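Local coordinates for protein transcriptional regulator, PadR family (Bacillus cereus, PDB 4ESB) that probably binds DNA through a winged helix-turn-helix domain and regulates transcription as a PadR-family protein, at residues A[51-55]-A[56-60]. Sequence-based numbering, arbitrary orientation.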
loop_
_atom_site.group_PDB
_atom_site.type_symbol
_atom_site.label_atom_id
_atom_site.label_comp_id
_atom_site.label_asym_id
_atom_site.label_seq_id
_atom_site.Cartn_x
_atom_site.Cartn_y
_atom_site.Cartn_z
ATOM N N ARG A 51 5.496 -14.908 12.830
ATOM C CA ARG A 51 6.238 -13.694 13.116
ATOM C C ARG A 51 5.379 -12.709 13.903
ATOM O O ARG A 51 5.858 -12.074 14.841
ATOM C CB ARG A 51 6.719 -13.070 11.806
ATOM C CG ARG A 51 7.582 -11.840 11.978
ATOM C CD ARG A 51 8.270 -11.473 10.673
ATOM N NE ARG A 51 7.370 -10.790 9.747
ATOM C CZ ARG A 51 7.090 -9.490 9.793
ATOM N NH1 ARG A 51 7.634 -8.717 10.726
ATOM N NH2 ARG A 51 6.259 -8.960 8.907
ATOM N N MET A 52 4.108 -12.596 13.533
ATOM C CA MET A 52 3.187 -11.723 14.247
ATOM C C MET A 52 3.047 -12.180 15.696
ATOM O O MET A 52 2.815 -11.367 16.591
ATOM C CB MET A 52 1.821 -11.697 13.558
ATOM C CG MET A 52 1.823 -10.978 12.212
ATOM S SD MET A 52 0.226 -11.011 11.377
ATOM C CE MET A 52 -0.759 -9.998 12.478
ATOM N N GLN A 53 3.201 -13.481 15.923
ATOM C CA GLN A 53 3.185 -14.029 17.273
ATOM C C GLN A 53 4.465 -13.678 18.018
ATOM O O GLN A 53 4.433 -13.303 19.190
ATOM C CB GLN A 53 3.037 -15.548 17.234
ATOM C CG GLN A 53 1.619 -16.042 17.029
ATOM C CD GLN A 53 1.562 -17.537 16.820
ATOM O OE1 GLN A 53 1.393 -18.304 17.767
ATOM N NE2 GLN A 53 1.716 -17.963 15.572
ATOM N N LYS A 54 5.594 -13.805 17.333
ATOM C CA LYS A 54 6.886 -13.557 17.953
ATOM C C LYS A 54 7.025 -12.084 18.312
ATOM O O LYS A 54 7.766 -11.728 19.225
ATOM C CB LYS A 54 8.016 -13.996 17.019
ATOM C CG LYS A 54 9.405 -13.985 17.652
ATOM C CD LYS A 54 10.453 -14.546 16.699
ATOM C CE LYS A 54 10.624 -13.678 15.460
ATOM N NZ LYS A 54 11.147 -12.325 15.793
ATOM N N GLU A 55 6.303 -11.228 17.595
ATOM C CA GLU A 55 6.305 -9.805 17.901
ATOM C C GLU A 55 5.143 -9.439 18.823
ATOM O O GLU A 55 4.922 -8.268 19.119
ATOM C CB GLU A 55 6.236 -8.987 16.616
ATOM C CG GLU A 55 7.259 -9.393 15.566
ATOM C CD GLU A 55 7.141 -8.558 14.311
ATOM O OE1 GLU A 55 6.082 -7.922 14.128
ATOM O OE2 GLU A 55 8.100 -8.538 13.513
ATOM N N LYS A 56 4.401 -10.451 19.261
ATOM C CA LYS A 56 3.377 -10.277 20.283
ATOM C C LYS A 56 2.209 -9.411 19.813
ATOM O O LYS A 56 1.590 -8.708 20.614
ATOM C CB LYS A 56 4.003 -9.677 21.545
ATOM C CG LYS A 56 5.212 -10.458 22.055
ATOM C CD LYS A 56 4.846 -11.352 23.228
ATOM C CE LYS A 56 5.745 -12.576 23.303
ATOM N NZ LYS A 56 5.016 -13.750 23.858
ATOM N N LEU A 57 1.907 -9.466 18.519
ATOM C CA LEU A 57 0.761 -8.747 17.972
ATOM C C LEU A 57 -0.491 -9.599 18.102
ATOM O O LEU A 57 -1.591 -9.085 18.294
ATOM C CB LEU A 57 0.991 -8.408 16.501
ATOM C CG LEU A 57 2.213 -7.546 16.193
ATOM C CD1 LEU A 57 2.289 -7.279 14.703
ATOM C CD2 LEU A 57 2.173 -6.243 16.976
ATOM N N ILE A 58 -0.314 -10.910 17.985
ATOM C CA ILE A 58 -1.408 -11.852 18.158
ATOM C C ILE A 58 -0.923 -13.011 19.011
ATOM O O ILE A 58 0.276 -13.184 19.220
ATOM C CB ILE A 58 -1.927 -12.379 16.806
ATOM C CG1 ILE A 58 -0.845 -13.199 16.101
ATOM C CG2 ILE A 58 -2.377 -11.217 15.927
ATOM C CD1 ILE A 58 -1.297 -13.822 14.797
ATOM N N GLU A 59 -1.862 -13.805 19.505
ATOM C CA GLU A 59 -1.534 -14.906 20.398
ATOM C C GLU A 59 -2.529 -16.039 20.214
ATOM O O GLU A 59 -3.739 -15.821 20.220
ATOM C CB GLU A 59 -1.555 -14.424 21.848
ATOM C CG GLU A 59 -1.244 -15.502 22.865
ATOM C CD GLU A 59 -1.550 -15.066 24.290
ATOM O OE1 GLU A 59 -1.796 -13.862 24.502
ATOM O OE2 GLU A 59 -1.554 -15.926 25.196
ATOM N N GLY A 60 -2.014 -17.252 20.051
ATOM C CA GLY A 60 -2.860 -18.418 19.893
ATOM C C GLY A 60 -3.058 -19.144 21.206
ATOM O O GLY A 60 -2.123 -19.287 21.989
HETATM O O HOH W 1 0.760 -17.792 20.040
#
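Met52 O receives Leu57 N at 2.9 Å where helix 42-54 ends, and together with Lys56 N to Gln53 O, also 2.9 Å, this bond makes a Schellman motif, with Lys56 at positive phi (66°): a textbook instance of how a helix is stopped. Leu57 N, which closes the motif from five residues on, approaches Met52 O almost head-on, at a C=O...N angle of 172°. A weak third bond from Ile58 N also reaches Met52 O, and the chain then runs directly into strand 58-64. The motif thus turns the presumed recognition helix of the winged helix-turn-helix into the first strand of the wing.

The tight side is apolar. Ile58 carries CG1 between its backbone N and carbonyl carbon (chi1 65°), which lays CD1 against Met52 CB at 4.0 Å; its other branch, CG2, meets Met52 CE, the thioether chain having bent at chi3 to bring the methyl round. Met52 and Ile58 both also pack on Leu15 of helix 10-20. Leu57 sets CB against Met52 O at 3.5 Å and packs further on Glu11 and on Lys79 and Gln83 of helix 78-101.

The solvent side is looser and polar. Lys56 is exposed at the turn, and a salt bridge joins Arg51 NH1 on the last helical turn to Glu55 OE2 just beyond it; the hydrogen bond within it is weak. Gln53 is intermediate: its CG lies 3.9 Å from Ile58 CG1, and its NE2 bonds back to Leu49 O. Nearby, a water accepts a hydrogen from Gly60 N at 2.8 Å.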